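Local coordinates for outer membrane protein YopM (Yersinia pestis, PDB 1JL5), which probably acts as a virulence effector of the plague bacterium, altering host cell physiology and helping the bacteria survive in host tissues, at residues E228-L233 with T251-P256; P211-S216 with P237-I242; N41-W46 with S85-P90; V62-D67 with L76-L81. All blocks are in the same frame, centred on the assembly; numbering follows the deposited sequence.

Interaction 1: residues E228-L233 with T251-P256; sequences EELPEL and TLPDLP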
# COMPACT_ATOMS: atom_id res chain seq x y z
N GLU A 228 -26.97 -7.72 13.65
CA GLU A 228 -27.16 -6.88 14.82
C GLU A 228 -26.64 -7.67 16.00
O GLU A 228 -26.18 -7.12 16.99
CB GLU A 228 -28.64 -6.60 15.05
CG GLU A 228 -29.38 -5.98 13.88
CD GLU A 228 -28.98 -4.54 13.64
OE1 GLU A 228 -28.82 -3.80 14.63
OE2 GLU A 228 -28.84 -4.16 12.46
N GLU A 229 -26.73 -8.98 15.87
CA GLU A 229 -26.30 -9.88 16.92
C GLU A 229 -26.07 -11.24 16.32
O GLU A 229 -26.51 -11.52 15.20
CB GLU A 229 -27.37 -9.99 18.00
CG GLU A 229 -28.71 -10.41 17.44
CD GLU A 229 -29.78 -10.57 18.50
OE1 GLU A 229 -29.89 -9.68 19.37
OE2 GLU A 229 -30.51 -11.59 18.45
N LEU A 230 -25.38 -12.08 17.07
CA LEU A 230 -25.12 -13.44 16.64
C LEU A 230 -26.17 -14.28 17.33
O LEU A 230 -26.68 -13.90 18.38
CB LEU A 230 -23.72 -13.86 17.08
CG LEU A 230 -22.57 -13.14 16.37
CD1 LEU A 230 -21.24 -13.69 16.87
CD2 LEU A 230 -22.71 -13.35 14.87
N PRO A 231 -26.54 -15.42 16.74
CA PRO A 231 -27.55 -16.23 17.43
C PRO A 231 -26.87 -16.86 18.64
O PRO A 231 -25.67 -16.66 18.85
CB PRO A 231 -27.93 -17.26 16.38
CG PRO A 231 -26.63 -17.47 15.66
CD PRO A 231 -26.11 -16.06 15.49
N GLU A 232 -27.63 -17.60 19.43
CA GLU A 232 -27.03 -18.23 20.58
C GLU A 232 -25.92 -19.14 20.08
O GLU A 232 -26.11 -19.90 19.13
CB GLU A 232 -28.06 -19.03 21.35
CG GLU A 232 -27.48 -19.70 22.57
CD GLU A 232 -28.53 -20.06 23.57
OE1 GLU A 232 -29.58 -20.60 23.15
OE2 GLU A 232 -28.31 -19.82 24.78
N LEU A 233 -24.76 -19.07 20.72
CA LEU A 233 -23.61 -19.85 20.30
C LEU A 233 -23.11 -20.84 21.34
O LEU A 233 -22.47 -21.82 21.01
CB LEU A 233 -22.46 -18.91 19.97
CG LEU A 233 -22.74 -17.77 19.00
CD1 LEU A 233 -21.58 -16.77 19.04
CD2 LEU A 233 -22.95 -18.34 17.61
N THR A 251 -22.32 -6.75 21.02
CA THR A 251 -21.92 -7.74 21.99
C THR A 251 -21.93 -9.08 21.31
O THR A 251 -22.51 -9.26 20.24
CB THR A 251 -22.90 -7.84 23.18
OG1 THR A 251 -24.18 -8.27 22.70
CG2 THR A 251 -23.06 -6.50 23.87
N LEU A 252 -21.28 -10.04 21.94
CA LEU A 252 -21.24 -11.38 21.41
C LEU A 252 -22.00 -12.20 22.42
O LEU A 252 -22.00 -11.89 23.61
CB LEU A 252 -19.81 -11.89 21.33
CG LEU A 252 -18.89 -11.10 20.41
CD1 LEU A 252 -17.54 -11.80 20.35
CD2 LEU A 252 -19.51 -11.00 19.02
N PRO A 253 -22.70 -13.24 21.95
CA PRO A 253 -23.44 -14.08 22.88
C PRO A 253 -22.38 -14.87 23.60
O PRO A 253 -21.19 -14.74 23.32
CB PRO A 253 -24.26 -14.99 21.96
CG PRO A 253 -24.32 -14.22 20.66
CD PRO A 253 -22.95 -13.63 20.55
N ASP A 254 -22.80 -15.71 24.53
CA ASP A 254 -21.85 -16.56 25.20
C ASP A 254 -21.31 -17.35 24.03
O ASP A 254 -22.07 -17.83 23.19
CB ASP A 254 -22.57 -17.44 26.20
CG ASP A 254 -23.19 -16.63 27.30
OD1 ASP A 254 -22.42 -15.95 28.00
OD2 ASP A 254 -24.42 -16.64 27.45
N LEU A 255 -20.00 -17.47 23.97
CA LEU A 255 -19.37 -18.14 22.86
C LEU A 255 -19.44 -19.65 22.85
O LEU A 255 -19.75 -20.28 23.86
CB LEU A 255 -17.91 -17.70 22.81
CG LEU A 255 -17.79 -16.19 22.62
CD1 LEU A 255 -16.34 -15.77 22.76
CD2 LEU A 255 -18.35 -15.81 21.25
N PRO A 256 -19.20 -20.26 21.69
CA PRO A 256 -19.24 -21.72 21.64
C PRO A 256 -18.15 -22.12 22.63
O PRO A 256 -17.05 -21.59 22.59
CB PRO A 256 -18.86 -22.02 20.19
CG PRO A 256 -19.46 -20.84 19.46
CD PRO A 256 -19.06 -19.69 20.33
O HOH W 1 -24.86 -7.34 19.07
O HOH W 2 -24.30 -10.95 19.27
O HOH W 3 -24.59 -18.07 23.21
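Residues 228-233 and 251-256 run side by side as extended loop segments one repeat apart, Leu230 CA lying 6.5 Å from Leu252 CA and Leu233 CA 4.9 Å from Pro256 CA, with no direct hydrogen bond between the two backbones. They are the convex-side stretches of neighbouring units in a leucine-rich repeat solenoid, LRR 8 and LRR 9. Waters do the bridging instead. One donates to Glu228 O and accepts from Thr251 N, the latter a long bond; a second accepts from Leu230 N and donates to Thr251 O at 2.6 Å; a third joins Leu233 N to Asp254 O in the same sense. The leucines follow the repeat: Leu230 and Leu252 lie alongside each other and point the same way, Leu230 CD1 meeting Leu252 CD2 at 3.9 Å, and Leu233 and Leu255 do likewise. All four have CG anti to the carbonyl carbon, chi1 between -52° and -69°, and the matching torsion lets each pair point the same way; Leu230 and Leu233 reach Ile242 of strand 241-243. Pro253 wedges between the leucines of the preceding unit. Its CD touches Leu230 CB on one hand and Leu233 CD1 on the other, while its CG sits 3.3 Å from both Leu230 O and Pro231 O. At the outer margin Glu228 forms salt bridges with Lys250 of its own chain and Arg310 of a second subunit. Where the backbones come closest, the CA-H of Pro256 is directed at Leu233 O, with CA 3.3 Å from the oxygen, and its ring CD packs 3.5 Å from Leu233 CB.

Interaction 2: residues P211-S216 with P237-I242; sequences PDLPLS and PFLTTI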
# COMPACT_ATOMS: atom_id res chain seq x y z
N PRO A 211 -29.77 -17.55 11.38
CA PRO A 211 -30.77 -18.46 11.95
C PRO A 211 -30.08 -19.15 13.12
O PRO A 211 -28.85 -19.07 13.24
CB PRO A 211 -31.04 -19.42 10.80
CG PRO A 211 -30.79 -18.58 9.58
CD PRO A 211 -29.52 -17.85 9.95
N ASP A 212 -30.83 -19.81 13.98
CA ASP A 212 -30.18 -20.52 15.07
C ASP A 212 -29.27 -21.50 14.36
O ASP A 212 -29.62 -22.05 13.32
CB ASP A 212 -31.20 -21.24 15.94
CG ASP A 212 -32.04 -20.27 16.75
OD1 ASP A 212 -31.45 -19.34 17.33
OD2 ASP A 212 -33.27 -20.45 16.82
N LEU A 213 -28.09 -21.71 14.92
CA LEU A 213 -27.12 -22.58 14.31
C LEU A 213 -27.28 -24.03 14.69
O LEU A 213 -27.68 -24.36 15.80
CB LEU A 213 -25.72 -22.08 14.65
CG LEU A 213 -25.54 -20.59 14.35
CD1 LEU A 213 -24.12 -20.16 14.70
CD2 LEU A 213 -25.84 -20.31 12.88
N PRO A 214 -26.96 -24.94 13.75
CA PRO A 214 -27.06 -26.37 13.99
C PRO A 214 -25.98 -26.83 14.96
O PRO A 214 -24.85 -26.34 14.94
CB PRO A 214 -26.87 -26.97 12.61
CG PRO A 214 -25.92 -26.01 11.98
CD PRO A 214 -26.49 -24.67 12.38
N LEU A 215 -26.35 -27.76 15.82
CA LEU A 215 -25.44 -28.31 16.81
C LEU A 215 -24.16 -28.78 16.15
O LEU A 215 -23.09 -28.76 16.75
CB LEU A 215 -26.12 -29.49 17.51
CG LEU A 215 -25.28 -30.24 18.54
CD1 LEU A 215 -25.10 -29.35 19.76
CD2 LEU A 215 -25.98 -31.54 18.92
N SER A 216 -24.27 -29.22 14.91
CA SER A 216 -23.12 -29.73 14.18
C SER A 216 -22.17 -28.66 13.69
O SER A 216 -21.02 -28.96 13.35
CB SER A 216 -23.60 -30.54 12.98
OG SER A 216 -24.45 -29.75 12.17
N PRO A 237 -21.30 -26.88 20.75
CA PRO A 237 -20.07 -27.51 21.22
C PRO A 237 -19.02 -27.75 20.16
O PRO A 237 -17.84 -27.90 20.46
CB PRO A 237 -20.57 -28.82 21.83
CG PRO A 237 -21.70 -29.17 20.94
CD PRO A 237 -22.42 -27.84 20.79
N PHE A 238 -19.44 -27.78 18.90
CA PHE A 238 -18.50 -28.04 17.83
C PHE A 238 -18.14 -26.79 17.05
O PHE A 238 -17.28 -26.83 16.17
CB PHE A 238 -19.08 -29.10 16.90
CG PHE A 238 -19.57 -30.32 17.62
CD1 PHE A 238 -18.67 -31.12 18.33
CD2 PHE A 238 -20.92 -30.64 17.64
CE1 PHE A 238 -19.12 -32.23 19.04
CE2 PHE A 238 -21.38 -31.75 18.35
CZ PHE A 238 -20.47 -32.54 19.05
N LEU A 239 -18.79 -25.68 17.37
CA LEU A 239 -18.50 -24.44 16.67
C LEU A 239 -17.15 -23.95 17.15
O LEU A 239 -17.00 -23.49 18.27
CB LEU A 239 -19.58 -23.41 16.96
CG LEU A 239 -19.50 -22.12 16.14
CD1 LEU A 239 -19.28 -22.44 14.66
CD2 LEU A 239 -20.77 -21.32 16.33
N THR A 240 -16.15 -24.06 16.29
CA THR A 240 -14.80 -23.65 16.66
C THR A 240 -14.38 -22.39 15.93
O THR A 240 -13.41 -21.74 16.31
CB THR A 240 -13.81 -24.76 16.36
OG1 THR A 240 -13.98 -25.18 15.01
CG2 THR A 240 -14.05 -25.94 17.29
N THR A 241 -15.10 -22.06 14.87
CA THR A 241 -14.76 -20.86 14.13
C THR A 241 -15.94 -19.96 13.91
O THR A 241 -16.97 -20.37 13.38
CB THR A 241 -14.15 -21.20 12.77
OG1 THR A 241 -12.85 -21.76 12.96
CG2 THR A 241 -14.03 -19.94 11.91
N ILE A 242 -15.78 -18.72 14.33
CA ILE A 242 -16.82 -17.75 14.13
C ILE A 242 -16.20 -16.51 13.55
O ILE A 242 -15.31 -15.91 14.14
CB ILE A 242 -17.52 -17.32 15.43
CG1 ILE A 242 -18.33 -18.47 16.00
CG2 ILE A 242 -18.43 -16.12 15.15
CD1 ILE A 242 -18.97 -18.12 17.32
O HOH W 4 -21.48 -26.86 17.35
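Phe238 reaches back towards Leu215, and its atoms can be followed outward one by one. CB lies about 4.0 Å from two carbonyl oxygens, Leu215 O and Ser216 O. From there the first torsion, chi1 -51°, sets CG anti to the carbonyl carbon and swings the ring beside its own backbone N, with its CD2 edge turned to the carbonyl of Leu215. CG is still 3.9 Å from Leu215 O, but CD2 comes to 3.0 Å of it, so the oxygen sits at the ring edge, in plane, where the aromatic hydrogens are. Further out, CE2 grazes Leu215 CG at 4.2 Å. One ring face carries Pro237 CG, offset toward the rim.

Leu215 O has another partner: a water donates to it and accepts from Phe238 N at 2.7 Å, bridging the two loops where they make no direct hydrogen bond. The Leu215 side chain crosses Pro237 at about a right angle, and its CD1 presses to 3.2 Å of Pro237 CD, tighter than usual for two carbons. Deeper in, Leu213 CD1 meets Leu239 CD2 obliquely, and both leucines also pack on Ile220 of strand 219-221. Ser216 turns away from this contact and uses OG to bond Leu197 O.

The outer part of the contact, with Leu215, Pro237 and Phe238, is bridged by a water and more exposed, whereas the Leu213-Leu239 pair is buried. Stacking of equivalent turns, with leucines directed into the core, is characteristic of the leucine-rich repeat solenoid, here where LRR 7 leads into LRR 8 and LRR 8 into LRR 9.

Interaction 3: residues N41-W46 with S85-P90; sequences NAWSEW and SLPELP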
# COMPACT_ATOMS: atom_id res chain seq x y z
N ASN A 41 -19.17 -36.14 -32.29
CA ASN A 41 -19.70 -35.24 -33.28
C ASN A 41 -20.46 -34.11 -32.64
O ASN A 41 -20.39 -32.97 -33.09
CB ASN A 41 -20.58 -36.01 -34.26
CG ASN A 41 -19.78 -36.97 -35.10
OD1 ASN A 41 -18.59 -37.17 -34.85
ND2 ASN A 41 -20.41 -37.58 -36.09
N ALA A 42 -21.20 -34.42 -31.58
CA ALA A 42 -21.94 -33.38 -30.89
C ALA A 42 -20.89 -32.41 -30.35
O ALA A 42 -21.03 -31.19 -30.45
CB ALA A 42 -22.75 -33.97 -29.74
N TRP A 43 -19.81 -32.97 -29.82
CA TRP A 43 -18.74 -32.16 -29.26
C TRP A 43 -17.97 -31.39 -30.30
O TRP A 43 -17.61 -30.23 -30.08
CB TRP A 43 -17.81 -33.05 -28.44
CG TRP A 43 -18.53 -33.66 -27.28
CD1 TRP A 43 -19.65 -33.18 -26.68
CD2 TRP A 43 -18.16 -34.84 -26.57
NE1 TRP A 43 -20.00 -33.98 -25.63
CE2 TRP A 43 -19.10 -35.01 -25.54
CE3 TRP A 43 -17.12 -35.77 -26.70
CZ2 TRP A 43 -19.05 -36.08 -24.64
CZ3 TRP A 43 -17.06 -36.83 -25.80
CH2 TRP A 43 -18.02 -36.97 -24.78
N SER A 44 -17.71 -32.02 -31.44
CA SER A 44 -16.99 -31.34 -32.50
C SER A 44 -17.86 -30.23 -33.05
O SER A 44 -17.35 -29.18 -33.44
CB SER A 44 -16.61 -32.32 -33.60
OG SER A 44 -15.63 -33.22 -33.10
N GLU A 45 -19.16 -30.45 -33.08
CA GLU A 45 -20.09 -29.45 -33.58
C GLU A 45 -20.04 -28.28 -32.60
O GLU A 45 -19.95 -27.12 -32.98
CB GLU A 45 -21.50 -30.01 -33.65
CG GLU A 45 -22.53 -29.07 -34.25
CD GLU A 45 -22.10 -28.50 -35.59
OE1 GLU A 45 -21.45 -29.23 -36.38
OE2 GLU A 45 -22.42 -27.32 -35.87
N TRP A 46 -20.09 -28.62 -31.32
CA TRP A 46 -20.04 -27.62 -30.27
C TRP A 46 -18.71 -26.89 -30.41
O TRP A 46 -18.65 -25.66 -30.35
CB TRP A 46 -20.12 -28.30 -28.91
CG TRP A 46 -19.76 -27.41 -27.79
CD1 TRP A 46 -20.52 -26.42 -27.24
CD2 TRP A 46 -18.53 -27.42 -27.07
NE1 TRP A 46 -19.84 -25.82 -26.22
CE2 TRP A 46 -18.61 -26.41 -26.09
CE3 TRP A 46 -17.35 -28.18 -27.16
CZ2 TRP A 46 -17.57 -26.14 -25.21
CZ3 TRP A 46 -16.32 -27.92 -26.27
CH2 TRP A 46 -16.43 -26.90 -25.31
N SER A 85 -20.26 -22.26 -23.16
CA SER A 85 -21.28 -23.29 -23.04
C SER A 85 -20.59 -24.63 -23.03
O SER A 85 -19.42 -24.74 -23.39
CB SER A 85 -22.26 -23.25 -24.23
OG SER A 85 -21.65 -23.81 -25.38
N LEU A 86 -21.32 -25.64 -22.58
CA LEU A 86 -20.79 -26.98 -22.56
C LEU A 86 -21.71 -27.78 -23.44
O LEU A 86 -22.91 -27.53 -23.47
CB LEU A 86 -20.81 -27.57 -21.15
CG LEU A 86 -19.93 -26.90 -20.10
CD1 LEU A 86 -19.97 -27.71 -18.82
CD2 LEU A 86 -18.50 -26.80 -20.63
N PRO A 87 -21.16 -28.72 -24.19
CA PRO A 87 -22.02 -29.53 -25.05
C PRO A 87 -22.58 -30.60 -24.13
O PRO A 87 -22.33 -30.57 -22.92
CB PRO A 87 -21.04 -30.09 -26.06
CG PRO A 87 -19.83 -30.34 -25.20
CD PRO A 87 -19.74 -29.09 -24.36
N GLU A 88 -23.33 -31.54 -24.69
CA GLU A 88 -23.88 -32.61 -23.88
C GLU A 88 -22.71 -33.25 -23.16
O GLU A 88 -21.65 -33.46 -23.74
CB GLU A 88 -24.57 -33.63 -24.77
CG GLU A 88 -25.44 -34.60 -24.00
CD GLU A 88 -26.07 -35.63 -24.91
OE1 GLU A 88 -26.47 -35.25 -26.02
OE2 GLU A 88 -26.15 -36.81 -24.51
N LEU A 89 -22.90 -33.57 -21.89
CA LEU A 89 -21.84 -34.17 -21.09
C LEU A 89 -21.75 -35.67 -21.24
O LEU A 89 -22.71 -36.32 -21.63
CB LEU A 89 -22.08 -33.84 -19.62
CG LEU A 89 -22.18 -32.36 -19.28
CD1 LEU A 89 -22.66 -32.19 -17.85
CD2 LEU A 89 -20.83 -31.69 -19.49
N PRO A 90 -20.57 -36.24 -20.97
CA PRO A 90 -20.47 -37.69 -21.09
C PRO A 90 -21.64 -38.22 -20.26
O PRO A 90 -21.93 -37.69 -19.19
CB PRO A 90 -19.11 -37.99 -20.49
CG PRO A 90 -18.30 -36.81 -20.97
CD PRO A 90 -19.24 -35.65 -20.71
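Glu88 O receives the indole N-H of Trp43 in the shortest polar bond of this contact, 2.6 Å from NE1, with an N-H...O angle of 161°. The oxygen lies close to the ring plane, and the donor approaches nearly head-on to the carbonyl. Trp46 points its own indole N-H at Ser85: NE1 lies 2.8 Å from OG, which sits almost exactly in the ring plane, and Ser85 O adds a weak second bond. Both tryptophans thus plug their buried N-H groups into the same loop.

Pro87 fills the gap between the two indoles. Its CD stands over the centre of the Trp46 five-membered ring, a CH-pi contact of 3.5 Å to the centroid, while its CG packs 3.2 Å from Trp43 CD1. The two side chains leave the helix differently: Trp46 has CG anti to the backbone N (chi1 167°) and lays a face on the proline, whereas Trp43 has CG anti to the carbonyl carbon (chi1 -63°) and brings its NE1 side to Glu88. This is the N-terminal cap of the leucine-rich repeat solenoid, where helix 36-48 packs on the loop of LRR 1 and helix 58-71 lies against both, through Ala61 on Trp46 and Leu65 on Pro87. Arg58 of that second helix makes a cation-pi contact with Trp46. Farther along the loop, Pro90 CG touches CZ2 and CH2 of the six-membered ring of Trp43, each at 3.8 Å.

Interaction 4: residues V62-D67 with L76-L81; sequences VSRLRD and LELNNL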
# COMPACT_ATOMS: atom_id res chain seq x y z
N VAL A 62 -13.25 -30.53 -25.89
CA VAL A 62 -13.67 -31.72 -26.63
C VAL A 62 -12.71 -32.84 -26.31
O VAL A 62 -13.11 -33.98 -26.09
CB VAL A 62 -13.67 -31.48 -28.14
CG1 VAL A 62 -13.91 -32.79 -28.87
CG2 VAL A 62 -14.76 -30.47 -28.49
N SER A 63 -11.42 -32.51 -26.27
CA SER A 63 -10.41 -33.50 -25.95
C SER A 63 -10.70 -34.09 -24.57
O SER A 63 -10.60 -35.29 -24.37
CB SER A 63 -9.03 -32.86 -25.97
OG SER A 63 -8.04 -33.80 -25.60
N ARG A 64 -11.05 -33.22 -23.63
CA ARG A 64 -11.35 -33.65 -22.26
C ARG A 64 -12.62 -34.48 -22.30
O ARG A 64 -12.72 -35.53 -21.69
CB ARG A 64 -11.57 -32.44 -21.35
CG ARG A 64 -10.44 -31.41 -21.32
CD ARG A 64 -9.30 -31.85 -20.44
NE ARG A 64 -8.24 -30.84 -20.39
CZ ARG A 64 -8.36 -29.65 -19.81
NH1 ARG A 64 -9.49 -29.30 -19.21
NH2 ARG A 64 -7.34 -28.80 -19.84
N LEU A 65 -13.61 -33.97 -23.04
CA LEU A 65 -14.89 -34.65 -23.17
C LEU A 65 -14.69 -36.05 -23.71
O LEU A 65 -15.19 -37.03 -23.15
CB LEU A 65 -15.79 -33.86 -24.11
CG LEU A 65 -16.38 -32.59 -23.50
CD1 LEU A 65 -16.84 -31.65 -24.59
CD2 LEU A 65 -17.52 -32.97 -22.57
N ARG A 66 -13.95 -36.15 -24.81
CA ARG A 66 -13.69 -37.43 -25.44
C ARG A 66 -12.97 -38.35 -24.49
O ARG A 66 -13.39 -39.49 -24.28
CB ARG A 66 -12.85 -37.22 -26.70
CG ARG A 66 -13.52 -36.34 -27.74
CD ARG A 66 -12.63 -36.22 -28.94
NE ARG A 66 -12.36 -37.53 -29.51
CZ ARG A 66 -12.84 -37.95 -30.68
NH1 ARG A 66 -13.61 -37.15 -31.41
NH2 ARG A 66 -12.55 -39.17 -31.11
N ASP A 67 -11.88 -37.86 -23.91
CA ASP A 67 -11.11 -38.67 -22.98
C ASP A 67 -12.02 -39.15 -21.86
O ASP A 67 -11.99 -40.32 -21.47
CB ASP A 67 -9.96 -37.86 -22.38
CG ASP A 67 -9.02 -38.73 -21.58
OD1 ASP A 67 -8.43 -39.66 -22.18
OD2 ASP A 67 -8.86 -38.49 -20.37
N LEU A 76 -15.13 -34.93 -15.38
CA LEU A 76 -14.83 -34.20 -16.59
C LEU A 76 -14.37 -32.85 -16.07
O LEU A 76 -15.11 -32.17 -15.38
CB LEU A 76 -16.07 -34.03 -17.45
CG LEU A 76 -15.93 -33.00 -18.57
CD1 LEU A 76 -14.79 -33.41 -19.51
CD2 LEU A 76 -17.24 -32.89 -19.32
N GLU A 77 -13.14 -32.48 -16.39
CA GLU A 77 -12.61 -31.22 -15.92
C GLU A 77 -12.31 -30.30 -17.10
O GLU A 77 -11.40 -30.54 -17.88
CB GLU A 77 -11.35 -31.47 -15.09
CG GLU A 77 -10.78 -30.23 -14.42
CD GLU A 77 -9.75 -29.54 -15.28
OE1 GLU A 77 -8.67 -30.12 -15.50
OE2 GLU A 77 -10.03 -28.41 -15.75
N LEU A 78 -13.11 -29.25 -17.21
CA LEU A 78 -12.98 -28.27 -18.28
C LEU A 78 -12.71 -26.90 -17.69
O LEU A 78 -13.27 -25.91 -18.14
CB LEU A 78 -14.28 -28.23 -19.08
CG LEU A 78 -14.75 -29.59 -19.60
CD1 LEU A 78 -16.13 -29.47 -20.21
CD2 LEU A 78 -13.74 -30.11 -20.61
N ASN A 79 -11.85 -26.85 -16.68
CA ASN A 79 -11.55 -25.59 -16.03
C ASN A 79 -10.81 -24.60 -16.89
O ASN A 79 -9.92 -24.95 -17.66
CB ASN A 79 -10.75 -25.80 -14.75
CG ASN A 79 -11.52 -26.59 -13.72
OD1 ASN A 79 -12.75 -26.54 -13.68
ND2 ASN A 79 -10.79 -27.30 -12.87
N ASN A 80 -11.21 -23.34 -16.75
CA ASN A 80 -10.57 -22.24 -17.44
C ASN A 80 -10.36 -22.47 -18.93
O ASN A 80 -9.27 -22.24 -19.46
CB ASN A 80 -9.24 -21.93 -16.77
CG ASN A 80 -8.74 -20.55 -17.09
OD1 ASN A 80 -9.52 -19.60 -17.08
ND2 ASN A 80 -7.45 -20.43 -17.39
N LEU A 81 -11.41 -22.93 -19.61
CA LEU A 81 -11.32 -23.17 -21.04
C LEU A 81 -12.10 -22.10 -21.78
O LEU A 81 -12.30 -22.18 -22.99
CB LEU A 81 -11.87 -24.56 -21.37
CG LEU A 81 -11.04 -25.70 -20.79
CD1 LEU A 81 -11.59 -27.04 -21.25
CD2 LEU A 81 -9.58 -25.54 -21.22
O HOH W 5 -8.39 -27.14 -17.60
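The guanidinium of Arg64 has Glu77 OE1 over one face, while Leu78 CA and the backbone N of Asn79 lie at its edge, near the plane. Arg64 and Glu77 run side by side and point the same way, their guanidinium and carboxylate planes 48° apart. The direct hydrogen bond, short but bent, goes to the main chain: NH1 donates to Glu77 O at 2.6 Å, with an N-H...O angle of 134° and the donor tilted out of the carbonyl plane. The salt bridge to the Glu77 carboxylate is long, and the place of OE2 is uncertain in the model. A water accepts a further bond from NH1 at 2.9 Å, next to Asn79 O.

A bend at chi2 (-79°) in the Arg64 chain carries its end alongside Glu77, leaving the aliphatic part to pack. CB lies 3.3 Å from Leu78 CD2, the two side chains sliding past each other in opposite directions. Leu81 CD1 approaches the guanidinium obliquely, 3.7 Å from NH1. Helix 58-71 here covers the open end of the leucine-rich repeat solenoid, closing off strand 75-77, the first of the parallel strands along its concave side. Strand 95-97 continues the stacking on the far flank of this strand, its Val97 bonded to the backbone of Leu76 and Leu78. On the core side Leu65 crosses Leu76 obliquely; CD2 of each is 3.3 Å from the other, a tight pair, and Leu65 also packs on Trp43 of helix 36-48. Leu76 CD1 in turn touches Arg64 O at 3.7 Å.

Overall arrangement
Interactions 1 and 2 belong to the middle of the solenoid and interactions 3 and 4 to its N-terminal end; the centres of 1 and 3 are about 50 Å apart. Each pair is in direct contact: Leu233 and Pro256 pack on Ile242, while Leu65 meets both Trp43 and Pro87, and along the chain 62-67/76-81 nests within the loop closed by 41-46/85-90. The two loop contacts between repeats are apolar and water-bridged, without direct hydrogen bonds between their segments, buried in interaction 1 and partly exposed in interaction 2. Helix-to-repeat packing adds direct hydrogen bonds, from two buried indoles to a carbonyl and a serine hydroxyl in interaction 3, and from a partly exposed arginine to a carbonyl in interaction 4.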